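Local structure of sugar phosphate isomerase/epimerase (Parabacteroides distasonis, 3OBE) at residues W166-H169 with N173-K176; L272-E277 with A296-A301; K118-H123 with G156-K161; E140-A145 with E201-K206; R102-T105 with K111-E114. The protein probably acts as an isomerase, perhaps on sugar phosphates, and has the xylose isomerase-like TIM-barrel fold. All blocks are in the same frame, centred on the assembly; numbering follows the deposited sequence. Where two conformers were deposited one is given.

Contact 1: residues W166-H169 with N173-K176; sequences WGYH and NEFK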
# COMPACT_ATOMS: atom_id res chain seq x y z
N TRP A 166 -0.40 3.83 10.58
CA TRP A 166 0.60 4.33 9.63
C TRP A 166 1.44 3.18 9.14
O TRP A 166 1.91 2.37 9.94
CB TRP A 166 1.47 5.40 10.28
CG TRP A 166 2.30 6.17 9.30
CD1 TRP A 166 1.97 7.36 8.74
CD2 TRP A 166 3.57 5.80 8.74
NE1 TRP A 166 2.95 7.77 7.88
CE2 TRP A 166 3.96 6.85 7.87
CE3 TRP A 166 4.44 4.71 8.90
CZ2 TRP A 166 5.14 6.80 7.13
CZ3 TRP A 166 5.60 4.70 8.21
CH2 TRP A 166 5.94 5.71 7.32
N GLY A 167 1.72 3.15 7.83
CA GLY A 167 2.56 2.14 7.23
C GLY A 167 3.48 2.67 6.13
O GLY A 167 3.28 3.78 5.65
N TYR A 168 4.41 1.82 5.73
CA TYR A 168 5.43 2.13 4.72
C TYR A 168 5.41 1.06 3.63
O TYR A 168 5.48 -0.14 3.93
CB TYR A 168 6.82 2.22 5.34
CG TYR A 168 7.86 2.57 4.33
CD1 TYR A 168 7.93 3.86 3.87
CD2 TYR A 168 8.66 1.59 3.72
CE1 TYR A 168 8.82 4.20 2.91
CE2 TYR A 168 9.54 1.93 2.74
CZ TYR A 168 9.64 3.25 2.36
OH TYR A 168 10.55 3.65 1.40
N HIS A 169 5.31 1.50 2.38
CA HIS A 169 5.23 0.63 1.20
C HIS A 169 6.53 0.69 0.45
O HIS A 169 6.97 1.78 0.02
CB HIS A 169 4.08 1.08 0.31
CG HIS A 169 4.01 0.37 -1.00
ND1 HIS A 169 3.88 1.05 -2.18
CD2 HIS A 169 4.01 -0.95 -1.31
CE1 HIS A 169 3.84 0.18 -3.18
NE2 HIS A 169 3.93 -1.05 -2.69
N ASN A 173 14.27 -0.74 -4.02
CA ASN A 173 15.53 -0.10 -3.57
C ASN A 173 15.71 -0.25 -2.06
O ASN A 173 16.83 -0.09 -1.55
CB ASN A 173 15.59 1.36 -3.95
CG ASN A 173 15.96 1.57 -5.39
OD1 ASN A 173 16.55 0.69 -6.05
ND2 ASN A 173 15.68 2.77 -5.89
N GLU A 174 14.66 -0.63 -1.35
CA GLU A 174 14.75 -0.92 0.08
C GLU A 174 15.58 -2.19 0.30
O GLU A 174 15.98 -2.49 1.42
CB GLU A 174 13.42 -1.06 0.73
CG GLU A 174 12.62 0.22 0.82
CD GLU A 174 11.85 0.65 -0.38
OE1 GLU A 174 11.90 -0.00 -1.46
OE2 GLU A 174 11.16 1.71 -0.26
N PHE A 175 15.83 -2.92 -0.78
CA PHE A 175 16.63 -4.16 -0.66
C PHE A 175 18.04 -3.97 -1.13
O PHE A 175 18.82 -4.94 -1.31
CB PHE A 175 15.91 -5.33 -1.30
CG PHE A 175 14.55 -5.54 -0.73
CD1 PHE A 175 14.40 -5.93 0.60
CD2 PHE A 175 13.42 -5.19 -1.43
CE1 PHE A 175 13.13 -6.05 1.17
CE2 PHE A 175 12.17 -5.33 -0.89
CZ PHE A 175 12.01 -5.76 0.42
N LYS A 176 18.44 -2.71 -1.29
CA LYS A 176 19.84 -2.36 -1.32
C LYS A 176 20.35 -2.34 0.12
O LYS A 176 19.57 -2.10 1.04
CB LYS A 176 20.05 -1.00 -1.97
CG LYS A 176 19.64 -0.96 -3.47
CD LYS A 176 19.80 0.45 -4.12
CE LYS A 176 20.03 0.35 -5.68
O HOH W 1 9.07 2.69 -1.61

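Contact 2: residues L272-E277 with A296-A301; sequences LGYYVE and AYLQAA. With EOH (ethanol), chain D.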
# COMPACT_ATOMS: atom_id res chain seq x y z
N LEU A 272 -3.78 -7.91 7.75
CA LEU A 272 -5.08 -7.28 7.84
C LEU A 272 -5.82 -7.17 6.49
O LEU A 272 -7.07 -7.13 6.43
CB LEU A 272 -4.93 -5.89 8.44
CG LEU A 272 -4.35 -5.88 9.86
CD1 LEU A 272 -4.16 -4.43 10.34
CD2 LEU A 272 -5.14 -6.74 10.90
N GLY A 273 -5.05 -7.16 5.43
CA GLY A 273 -5.60 -7.09 4.10
C GLY A 273 -4.54 -6.83 3.07
O GLY A 273 -3.32 -6.79 3.36
N TYR A 274 -5.01 -6.71 1.83
CA TYR A 274 -4.14 -6.47 0.72
C TYR A 274 -4.77 -5.63 -0.39
O TYR A 274 -6.00 -5.59 -0.55
CB TYR A 274 -3.64 -7.78 0.12
CG TYR A 274 -4.72 -8.59 -0.59
CD1 TYR A 274 -5.01 -8.40 -1.93
CD2 TYR A 274 -5.45 -9.56 0.11
CE1 TYR A 274 -5.99 -9.14 -2.56
CE2 TYR A 274 -6.47 -10.26 -0.52
CZ TYR A 274 -6.70 -10.07 -1.84
OH TYR A 274 -7.69 -10.85 -2.42
N TYR A 275 -3.91 -4.97 -1.14
CA TYR A 275 -4.35 -4.20 -2.28
C TYR A 275 -3.59 -4.64 -3.51
O TYR A 275 -2.35 -4.72 -3.52
CB TYR A 275 -4.14 -2.69 -2.05
CG TYR A 275 -4.87 -2.25 -0.82
CD1 TYR A 275 -6.20 -1.86 -0.88
CD2 TYR A 275 -4.23 -2.22 0.42
CE1 TYR A 275 -6.89 -1.47 0.30
CE2 TYR A 275 -4.91 -1.89 1.57
CZ TYR A 275 -6.23 -1.49 1.50
OH TYR A 275 -6.89 -1.16 2.67
N VAL A 276 -4.37 -4.92 -4.56
CA VAL A 276 -3.85 -5.17 -5.89
C VAL A 276 -3.34 -3.88 -6.55
O VAL A 276 -3.99 -2.82 -6.45
CB VAL A 276 -4.96 -5.81 -6.77
CG1 VAL A 276 -4.54 -5.94 -8.21
CG2 VAL A 276 -5.39 -7.18 -6.20
N GLU A 277 -2.24 -3.99 -7.26
CA GLU A 277 -1.78 -2.92 -8.13
C GLU A 277 -1.29 -3.47 -9.44
O GLU A 277 -0.65 -4.52 -9.48
CB GLU A 277 -0.70 -2.07 -7.48
CG GLU A 277 -0.33 -0.83 -8.35
CD GLU A 277 0.32 0.32 -7.61
OE1 GLU A 277 0.50 0.24 -6.38
OE2 GLU A 277 0.63 1.32 -8.31
N ALA A 296 -10.53 -11.93 -11.01
CA ALA A 296 -11.05 -13.26 -11.34
C ALA A 296 -10.11 -14.37 -10.79
O ALA A 296 -10.58 -15.40 -10.25
CB ALA A 296 -11.30 -13.40 -12.89
N TYR A 297 -8.81 -14.14 -10.86
CA TYR A 297 -7.83 -15.10 -10.33
C TYR A 297 -7.94 -15.23 -8.83
O TYR A 297 -7.96 -16.34 -8.27
CB TYR A 297 -6.43 -14.61 -10.70
CG TYR A 297 -5.28 -15.39 -10.08
CD1 TYR A 297 -4.86 -16.61 -10.59
CD2 TYR A 297 -4.61 -14.86 -8.97
CE1 TYR A 297 -3.81 -17.27 -10.02
CE2 TYR A 297 -3.55 -15.51 -8.43
CZ TYR A 297 -3.16 -16.71 -8.94
OH TYR A 297 -2.07 -17.34 -8.36
N LEU A 298 -8.03 -14.10 -8.15
CA LEU A 298 -8.00 -14.11 -6.69
C LEU A 298 -9.32 -14.67 -6.15
O LEU A 298 -9.33 -15.38 -5.14
CB LEU A 298 -7.77 -12.71 -6.16
CG LEU A 298 -6.37 -12.14 -6.44
CD1 LEU A 298 -6.31 -10.67 -6.00
CD2 LEU A 298 -5.23 -12.99 -5.74
N GLN A 299 -10.41 -14.34 -6.83
CA GLN A 299 -11.70 -14.81 -6.40
C GLN A 299 -11.78 -16.33 -6.58
O GLN A 299 -12.39 -16.99 -5.73
CB GLN A 299 -12.82 -14.14 -7.17
CG GLN A 299 -12.90 -12.64 -6.90
CD GLN A 299 -13.74 -12.29 -5.70
OE1 GLN A 299 -13.26 -11.71 -4.70
NE2 GLN A 299 -15.01 -12.58 -5.81
N ALA A 300 -11.21 -16.88 -7.66
CA ALA A 300 -11.28 -18.34 -7.91
C ALA A 300 -10.20 -19.12 -7.15
O ALA A 300 -10.30 -20.33 -7.02
CB ALA A 300 -11.16 -18.61 -9.41
N ALA A 301 -9.17 -18.44 -6.68
CA ALA A 301 -8.00 -19.12 -6.08
C ALA A 301 -8.43 -19.71 -4.73
O ALA A 301 -8.86 -19.00 -3.86
CB ALA A 301 -6.90 -18.13 -5.87
C1 EOH D . -8.79 -5.74 1.70
C2 EOH D . -8.10 -4.45 2.14
O EOH D . -8.00 -6.92 1.65

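Contact 3: residues K118-H123 with G156-K161; sequences KATDIH and GEITKK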
# COMPACT_ATOMS: atom_id res chain seq x y z
N LYS A 118 -2.17 17.17 9.83
CA LYS A 118 -3.23 17.64 8.96
C LYS A 118 -3.79 16.52 8.12
O LYS A 118 -5.04 16.36 7.96
CB LYS A 118 -2.73 18.80 8.08
CG LYS A 118 -3.75 19.23 7.07
CD LYS A 118 -3.32 20.52 6.34
CE LYS A 118 -4.43 21.01 5.40
NZ LYS A 118 -5.69 21.28 6.13
N ALA A 119 -2.88 15.69 7.58
CA ALA A 119 -3.30 14.57 6.76
C ALA A 119 -4.19 13.61 7.56
O ALA A 119 -5.15 13.10 7.02
CB ALA A 119 -2.11 13.81 6.17
N THR A 120 -3.87 13.40 8.85
CA THR A 120 -4.66 12.48 9.68
C THR A 120 -6.07 13.03 9.87
O THR A 120 -7.05 12.28 9.75
CB THR A 120 -3.98 12.25 11.03
OG1 THR A 120 -2.68 11.65 10.80
CG2 THR A 120 -4.86 11.41 11.97
N ASP A 121 -6.18 14.33 10.12
CA ASP A 121 -7.50 14.96 10.31
C ASP A 121 -8.39 14.71 9.07
O ASP A 121 -9.58 14.38 9.16
CB ASP A 121 -7.35 16.44 10.61
CG ASP A 121 -6.81 16.72 12.02
OD1 ASP A 121 -6.84 15.84 12.91
OD2 ASP A 121 -6.35 17.84 12.22
N ILE A 122 -7.79 14.87 7.90
CA ILE A 122 -8.52 14.69 6.62
C ILE A 122 -8.86 13.24 6.40
O ILE A 122 -9.96 12.91 5.99
CB ILE A 122 -7.69 15.23 5.44
CG1 ILE A 122 -7.54 16.75 5.53
CG2 ILE A 122 -8.26 14.77 4.06
CD1 ILE A 122 -8.82 17.54 5.30
N HIS A 123 -7.94 12.34 6.74
CA HIS A 123 -8.16 10.93 6.48
C HIS A 123 -9.10 10.32 7.52
O HIS A 123 -9.78 9.31 7.23
CB HIS A 123 -6.83 10.15 6.42
CG HIS A 123 -6.09 10.31 5.12
ND1 HIS A 123 -5.42 11.48 4.80
CD2 HIS A 123 -5.98 9.50 4.04
CE1 HIS A 123 -4.91 11.36 3.58
NE2 HIS A 123 -5.21 10.16 3.11
N GLY A 156 3.47 7.79 12.81
CA GLY A 156 2.59 6.74 13.28
C GLY A 156 1.94 7.04 14.61
O GLY A 156 0.80 6.64 14.86
N GLU A 157 2.65 7.73 15.48
CA GLU A 157 2.05 8.09 16.76
C GLU A 157 0.89 9.04 16.49
O GLU A 157 -0.18 8.92 17.07
CB GLU A 157 3.06 8.76 17.71
CG GLU A 157 2.40 9.17 19.04
CD GLU A 157 3.40 9.49 20.15
OE1 GLU A 157 4.63 9.44 19.89
OE2 GLU A 157 2.94 9.80 21.28
N ILE A 158 1.10 9.94 15.55
CA ILE A 158 0.10 10.93 15.19
C ILE A 158 -1.15 10.27 14.59
O ILE A 158 -2.26 10.61 14.98
CB ILE A 158 0.72 12.00 14.21
CG1 ILE A 158 1.58 12.97 15.00
CG2 ILE A 158 -0.39 12.83 13.49
CD1 ILE A 158 2.62 13.75 14.10
N THR A 159 -0.97 9.33 13.65
CA THR A 159 -2.10 8.70 13.03
C THR A 159 -2.87 7.85 14.06
O THR A 159 -4.11 7.77 13.99
CB THR A 159 -1.77 7.86 11.75
OG1 THR A 159 -1.09 6.63 12.08
CG2 THR A 159 -0.99 8.64 10.68
N LYS A 160 -2.14 7.22 14.97
CA LYS A 160 -2.74 6.30 15.95
C LYS A 160 -3.71 7.01 16.89
O LYS A 160 -4.64 6.39 17.41
CB LYS A 160 -1.62 5.63 16.75
CG LYS A 160 -2.03 4.71 17.86
CD LYS A 160 -0.84 3.87 18.34
CE LYS A 160 -0.02 4.57 19.37
NZ LYS A 160 1.35 4.14 19.17
N LYS A 161 -3.52 8.30 17.09
CA LYS A 161 -4.44 9.15 17.86
C LYS A 161 -5.85 9.14 17.30
O LYS A 161 -6.80 9.32 18.03
CB LYS A 161 -3.92 10.60 17.90
CG LYS A 161 -2.64 10.74 18.70
CD LYS A 161 -2.33 12.22 19.03
CE LYS A 161 -0.90 12.43 19.62
NZ LYS A 161 -0.25 13.72 19.14

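Contact 4: residues E140-A145 with E201-K206; sequences ENEDDA and EELFLK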
# COMPACT_ATOMS: atom_id res chain seq x y z
N GLU A 140 21.70 6.92 2.24
CA GLU A 140 23.04 6.60 1.78
C GLU A 140 23.87 5.89 2.81
O GLU A 140 24.88 5.28 2.48
CB GLU A 140 23.71 7.86 1.28
CG GLU A 140 23.00 8.23 0.00
CD GLU A 140 23.30 9.60 -0.58
OE1 GLU A 140 23.67 10.54 0.16
OE2 GLU A 140 23.08 9.69 -1.83
N ASN A 141 23.43 5.95 4.06
CA ASN A 141 24.07 5.20 5.14
C ASN A 141 23.03 4.89 6.22
O ASN A 141 21.86 5.33 6.14
CB ASN A 141 25.30 5.95 5.68
CG ASN A 141 24.96 7.26 6.34
OD1 ASN A 141 23.90 7.41 6.94
ND2 ASN A 141 25.90 8.22 6.30
N GLU A 142 23.45 4.14 7.23
CA GLU A 142 22.57 3.76 8.34
C GLU A 142 21.95 4.95 9.03
O GLU A 142 20.75 4.92 9.32
CB GLU A 142 23.29 2.91 9.40
CG GLU A 142 23.41 1.46 9.05
CD GLU A 142 23.70 0.57 10.26
OE1 GLU A 142 23.50 1.00 11.42
OE2 GLU A 142 24.17 -0.57 10.03
N ASP A 143 22.74 6.00 9.28
CA ASP A 143 22.24 7.16 10.02
C ASP A 143 21.04 7.79 9.31
O ASP A 143 20.06 8.15 9.96
CB ASP A 143 23.31 8.25 10.26
CG ASP A 143 24.37 7.82 11.30
OD1 ASP A 143 24.18 6.79 12.02
OD2 ASP A 143 25.39 8.53 11.36
N ASP A 144 21.08 7.84 7.96
CA ASP A 144 19.95 8.37 7.20
C ASP A 144 18.71 7.54 7.44
O ASP A 144 17.62 8.09 7.58
CB ASP A 144 20.25 8.34 5.70
CG ASP A 144 21.41 9.23 5.29
OD1 ASP A 144 21.82 10.14 6.03
OD2 ASP A 144 21.91 8.95 4.19
N ALA A 145 18.86 6.21 7.44
CA ALA A 145 17.77 5.30 7.71
C ALA A 145 17.20 5.47 9.13
O ALA A 145 16.01 5.36 9.32
CB ALA A 145 18.22 3.85 7.48
N GLU A 201 15.31 -1.91 4.13
CA GLU A 201 14.06 -2.38 4.71
C GLU A 201 14.28 -2.88 6.15
O GLU A 201 13.48 -2.60 7.05
CB GLU A 201 13.44 -3.49 3.84
CG GLU A 201 12.03 -3.90 4.22
CD GLU A 201 10.90 -2.98 3.83
OE1 GLU A 201 11.15 -1.89 3.26
OE2 GLU A 201 9.71 -3.37 4.11
N GLU A 202 15.35 -3.66 6.35
CA GLU A 202 15.70 -4.16 7.67
C GLU A 202 15.95 -3.06 8.67
O GLU A 202 15.52 -3.13 9.82
CB GLU A 202 16.90 -5.15 7.58
CG GLU A 202 17.40 -5.63 8.90
CD GLU A 202 18.46 -6.71 8.78
OE1 GLU A 202 18.62 -7.27 7.71
OE2 GLU A 202 19.13 -6.98 9.77
N LEU A 203 16.68 -2.02 8.26
CA LEU A 203 16.91 -0.90 9.10
C LEU A 203 15.60 -0.19 9.50
O LEU A 203 15.44 0.21 10.66
CB LEU A 203 17.88 0.09 8.45
CG LEU A 203 19.30 -0.43 8.32
CD1 LEU A 203 20.05 0.50 7.31
CD2 LEU A 203 19.97 -0.52 9.72
N PHE A 204 14.68 -0.04 8.56
CA PHE A 204 13.39 0.58 8.87
C PHE A 204 12.61 -0.28 9.85
O PHE A 204 12.06 0.22 10.84
CB PHE A 204 12.52 0.80 7.64
CG PHE A 204 12.96 1.86 6.69
CD1 PHE A 204 13.90 2.82 6.99
CD2 PHE A 204 12.40 1.88 5.44
CE1 PHE A 204 14.24 3.81 6.06
CE2 PHE A 204 12.73 2.84 4.54
CZ PHE A 204 13.66 3.80 4.82
N LEU A 205 12.59 -1.58 9.63
CA LEU A 205 11.96 -2.49 10.60
C LEU A 205 12.52 -2.39 12.00
O LEU A 205 11.78 -2.29 13.00
CB LEU A 205 12.04 -3.93 10.07
CG LEU A 205 11.12 -4.19 8.86
CD1 LEU A 205 11.68 -5.32 7.97
CD2 LEU A 205 9.69 -4.58 9.29
N LYS A 206 13.83 -2.47 12.08
CA LYS A 206 14.51 -2.51 13.38
C LYS A 206 14.48 -1.20 14.12
O LYS A 206 14.59 -1.18 15.36
CB LYS A 206 15.92 -3.01 13.26
CG LYS A 206 15.95 -4.38 12.59
CD LYS A 206 16.38 -5.50 13.40
CE LYS A 206 16.95 -6.59 12.50
NZ LYS A 206 17.33 -7.78 13.26

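Contact 5: residues R102-T105 with K111-E114; sequences REYT and KFDE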
# COMPACT_ATOMS: atom_id res chain seq x y z
N ARG A 102 11.11 17.07 1.26
CA ARG A 102 12.00 15.94 0.94
C ARG A 102 13.23 15.77 1.85
O ARG A 102 13.97 14.77 1.75
CB ARG A 102 12.45 16.02 -0.49
CG ARG A 102 11.36 15.83 -1.52
CD ARG A 102 11.92 16.21 -2.85
NE ARG A 102 10.91 16.12 -3.91
CZ ARG A 102 10.89 15.20 -4.87
NH1 ARG A 102 11.80 14.23 -4.96
NH2 ARG A 102 9.90 15.24 -5.74
N GLU A 103 13.43 16.72 2.75
CA GLU A 103 14.62 16.77 3.61
C GLU A 103 14.38 16.05 4.92
O GLU A 103 13.83 16.65 5.86
CB GLU A 103 14.99 18.22 3.87
CG GLU A 103 15.25 19.03 2.61
CD GLU A 103 16.54 18.65 1.90
OE1 GLU A 103 17.49 18.23 2.60
OE2 GLU A 103 16.61 18.81 0.66
N TYR A 104 14.76 14.78 5.00
CA TYR A 104 14.52 14.00 6.19
C TYR A 104 15.64 14.19 7.24
O TYR A 104 16.58 13.39 7.34
CB TYR A 104 14.30 12.53 5.85
CG TYR A 104 12.94 12.29 5.20
CD1 TYR A 104 12.71 12.66 3.89
CD2 TYR A 104 11.94 11.63 5.89
CE1 TYR A 104 11.47 12.47 3.32
CE2 TYR A 104 10.72 11.44 5.34
CZ TYR A 104 10.48 11.85 4.06
OH TYR A 104 9.23 11.63 3.53
N THR A 105 15.52 15.28 7.98
CA THR A 105 16.51 15.68 8.99
C THR A 105 15.86 15.82 10.35
O THR A 105 14.66 16.04 10.48
CB THR A 105 17.15 17.04 8.61
OG1 THR A 105 16.12 18.06 8.64
CG2 THR A 105 17.78 16.96 7.28
N LYS A 111 8.17 19.83 11.13
CA LYS A 111 7.47 20.06 9.85
C LYS A 111 6.76 18.78 9.35
O LYS A 111 5.64 18.83 8.81
CB LYS A 111 8.43 20.59 8.78
CG LYS A 111 9.00 21.98 9.07
CD LYS A 111 9.95 22.42 7.93
CE LYS A 111 10.95 23.51 8.33
NZ LYS A 111 12.18 23.50 7.42
N PHE A 112 7.43 17.63 9.47
CA PHE A 112 6.82 16.38 9.08
C PHE A 112 5.62 16.09 9.98
O PHE A 112 4.58 15.59 9.51
CB PHE A 112 7.81 15.20 9.12
CG PHE A 112 8.78 15.20 7.97
CD1 PHE A 112 8.37 14.82 6.72
CD2 PHE A 112 10.11 15.60 8.17
CE1 PHE A 112 9.26 14.84 5.63
CE2 PHE A 112 11.01 15.61 7.09
CZ PHE A 112 10.59 15.22 5.83
N ASP A 113 5.75 16.41 11.27
CA ASP A 113 4.62 16.24 12.17
C ASP A 113 3.43 17.05 11.66
O ASP A 113 2.29 16.58 11.71
CB ASP A 113 4.91 16.72 13.59
CG ASP A 113 5.93 15.88 14.33
OD1 ASP A 113 6.35 14.81 13.86
OD2 ASP A 113 6.28 16.31 15.49
N GLU A 114 3.67 18.29 11.21
CA GLU A 114 2.54 19.14 10.74
C GLU A 114 1.84 18.53 9.54
O GLU A 114 0.61 18.49 9.49
CB GLU A 114 2.97 20.58 10.43
CG GLU A 114 3.36 21.35 11.67
CD GLU A 114 2.27 21.35 12.77
OE1 GLU A 114 1.08 21.57 12.42
OE2 GLU A 114 2.60 21.09 13.96

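Contact 1: residues W166-H169 with N173-K176
At the C-terminal end of a strand of the TIM barrel, where barrel enzymes carry their active sites, Tyr168 of strand 165-169 meets Glu174 of the loop that follows. The two side chains approach from opposite directions, and the phenol OH of Tyr168 donates a short hydrogen bond of 2.6 Å to Glu174 OE2. The carboxylate oxygen lies at the edge of the phenol, near the ring plane, and accepts through its anti lone pair, with ring and carboxylate planes 64° apart. A bend at chi2 (81°) folds the glutamate chain, while its other oxygen, OE1, takes the backbone N-H of His171, so both oxygens of the carboxylate are held. A water bridges Glu174 OE2 (2.7 Å) and His169 O (2.8 Å), tying the carbonyl of His169 to the same acid. Tyrosine suits its place because the ring packs among aromatic neighbours while the hydroxyl at its end reaches the acid. His169 points away from the loop and bonds through NE2 to Asp218. Tyr168 lies between strand 213-218, where it touches Phe215, and the outer helices, meeting Phe152 of helix 142-160 and Phe204 of helix 200-207.

Contact 2: residues L272-E277 with A296-A301
Chi1 of Tyr274, 69°, sets the ring between its own backbone N and carbonyl carbon, and from there the phenol reaches out to Leu298. Val276, two residues on, has CG1 anti to its N (chi1 173°), which leaves CG2 beside the N as the branch facing the helix. Both meet one methyl group, CD1 of Leu298. Val276 CG2 touches Leu298 CD1 tip to tip at 3.6 Å, whereas Tyr274 CE1 comes to Leu298 CD1 at 3.8 Å, the methyl standing obliquely to the ring. The phenol oxygen also lies against this leucine, with Tyr274 OH 3.8 Å from Leu298 CD1. A branched leucine suits the helix here, since a single methyl can pack against both a ring and a beta-branched neighbour. The pairing is that of a TIM barrel: strand 273-276, the eighth and last of the barrel, turns Tyr274 and Val276 outward to the closing helix 287-300, while Tyr275 turns inward and hydrogen-bonds through its OH to Ser93. Phe263 of helix 259-269 adds an edge-to-face partner to Tyr274. An ethanol molecule, probably from the crystallisation liquor, lies beside the strand: Tyr274 N donates to its oxygen at 3.0 Å along a nearly straight line (171°), and that oxygen returns a weak bond to Tyr274 O. It also lies close to Gly273 CA, where there is no side chain. The ethanol's C2 packs on the Tyr275 side chain, 3.5 Å from Tyr275 OH.

Contact 3: residues K118-H123 with G156-K161
Within residues 118-123 it is Thr120 that touches the facing helix, meeting Ile158 and Thr159, with its flanking residues turned to other surroundings. Ala119, just before it, touches Met131 of strand 130-133 with its small methyl. Thr120 points toward residues 156-161, and the backbones close to 5.7 Å between Thr120 CA and Thr159 CA, a very near approach for two helices that short side chains make possible. With chi1 at -61°, OG1 sits beside its own N and CG2 anti to it. The hydroxyl oxygen of Thr120 rests on two methyls, Thr159 CG2 at 3.5 Å and Ile158 CG2 at 3.7 Å, while Thr120 CG2 lies 4.0 Å from Thr159 CA. The two threonines cross at about a right angle. Backbone carbonyls satisfy both hydroxyls, Trp116 O for Thr120 OG1 and Ile164 O for Thr159 OG1, which lets this small polar residue lie buried at a close approach. At the end of the segment His123 folds back, its ND1 donating to Ala119 O at 2.8 Å, a carbonyl that also receives His123 N. NE2 of the same ring bonds to Ser95. Helices 109-126 and 142-160 thus lie side by side on the outside of the barrel, both threonines packing inward on Met131, with Ile158 touching Asp113 and Lys117 of helix 109-126.

Contact 4: residues E140-A145 with E201-K206
Leu203 of helix 200-207 packs against Ala145 in the first turn of helix 142-160, joining the outer helices that follow the fourth and fifth strands of the TIM barrel. Apolar contact carries the interface. Leu203 CD1 sits 3.8 Å from Ala145 CB, and alanine suits position 145 because its small methyl lets the helices come close, 6.4 Å between Ala145 CA and Leu203 CA. In one of its two conformers Glu142 adds to this, crossing the leucine at about a right angle with its CG 3.9 Å from Leu203 CD1; its methylene section then covers the leucine while OE2 goes on to a salt bridge with Lys180. Phe204 meets the same alanine: Phe204 CE1 lies 4.2 Å from Ala145 CB, and the ring presents an edge to Ala145 O, with CE1 4.0 Å from that oxygen. The phenylalanine ring also meets Tyr168 and Phe152 edge-to-face.

Polar bonds within residues 140-145 fix the start of the helix. Asn141 is the N-cap, and with Asp144 it makes a capping box: each side chain takes up the other's backbone N-H, though that from Asn141 N to Asp144 OD2 is weak. Chi1 of 65° turns the Asn141 amide back over the helix start. Asp144 OD2 also accepts from Glu140 N at 2.8 Å through its anti lone pair. In the other half of the box, Asp144 N donates to Asn141 OD1 at 3.0 Å, nearly in line with the amide C=O (170°).

Contact 5: residues R102-T105 with K111-E114
Phe112 drives one corner of its ring onto a face of Tyr104. CZ stands over the centre of the phenol, 3.6 Å above its plane, and Phe112 CE1 lies 3.6 Å from Tyr104 CZ. The side chains cross at about a right angle, yet the ring planes are only 32° apart with centroids 4.4 Å from each other, an oblique pairing. The adjoining CE2-CZ edge of the phenylalanine meets backbone: Glu103 O lies near its plane, 3.2 Å from Phe112 CE2, so the slightly positive ring hydrogens probably face the carbonyl's negative end. Phe112 has CG anti to its carbonyl carbon (chi1 -75°), which carries the ring from helix 109-126 across to the loop. That loop, running from strand 91-95 to the helix, is one of the connections leaving the C-terminal ends of the TIM-barrel strands; here it makes an inverse gamma turn centred on Tyr104, with a weak bond of 3.0 Å from Thr105 N to Glu103 O. The same carbonyl accepts from Asn108 ND2, and Thr105 OG1 bonds with Asn108 N just ahead of the helix. An aromatic with a polar end suits position 104: the ring packs on Phe112 and on Val148 and Ile151 of helix 142-160, while OH hydrogen-bonds to Gln133 NE2. Phe112, wholly apolar, is buried between Tyr104, Leu101 and Ile151.

The contacts come in the chain order 5, 3, 1 and 2, with contact 4 bracketing contact 1 and crossing contact 3 in sequence. Contacts 5 and 3 share helix 109-126 and touch, their centres 15 Å apart. Contacts 3 and 4 use opposite parts of helix 142-160. Their centres are 24 Å apart. Contact 1 touches both: Trp166 packs on Gly156 and Thr159, and Glu174 O probably bonds with Glu201 N. Contact 2 stands across the barrel, about 21 Å from contact 1 between centres, though both reach the same parallel sheet. Contacts 3 and 4 join outer helices, contact 2 a strand to a helix, and contacts 1 and 5 loops to the preceding strand or following helix.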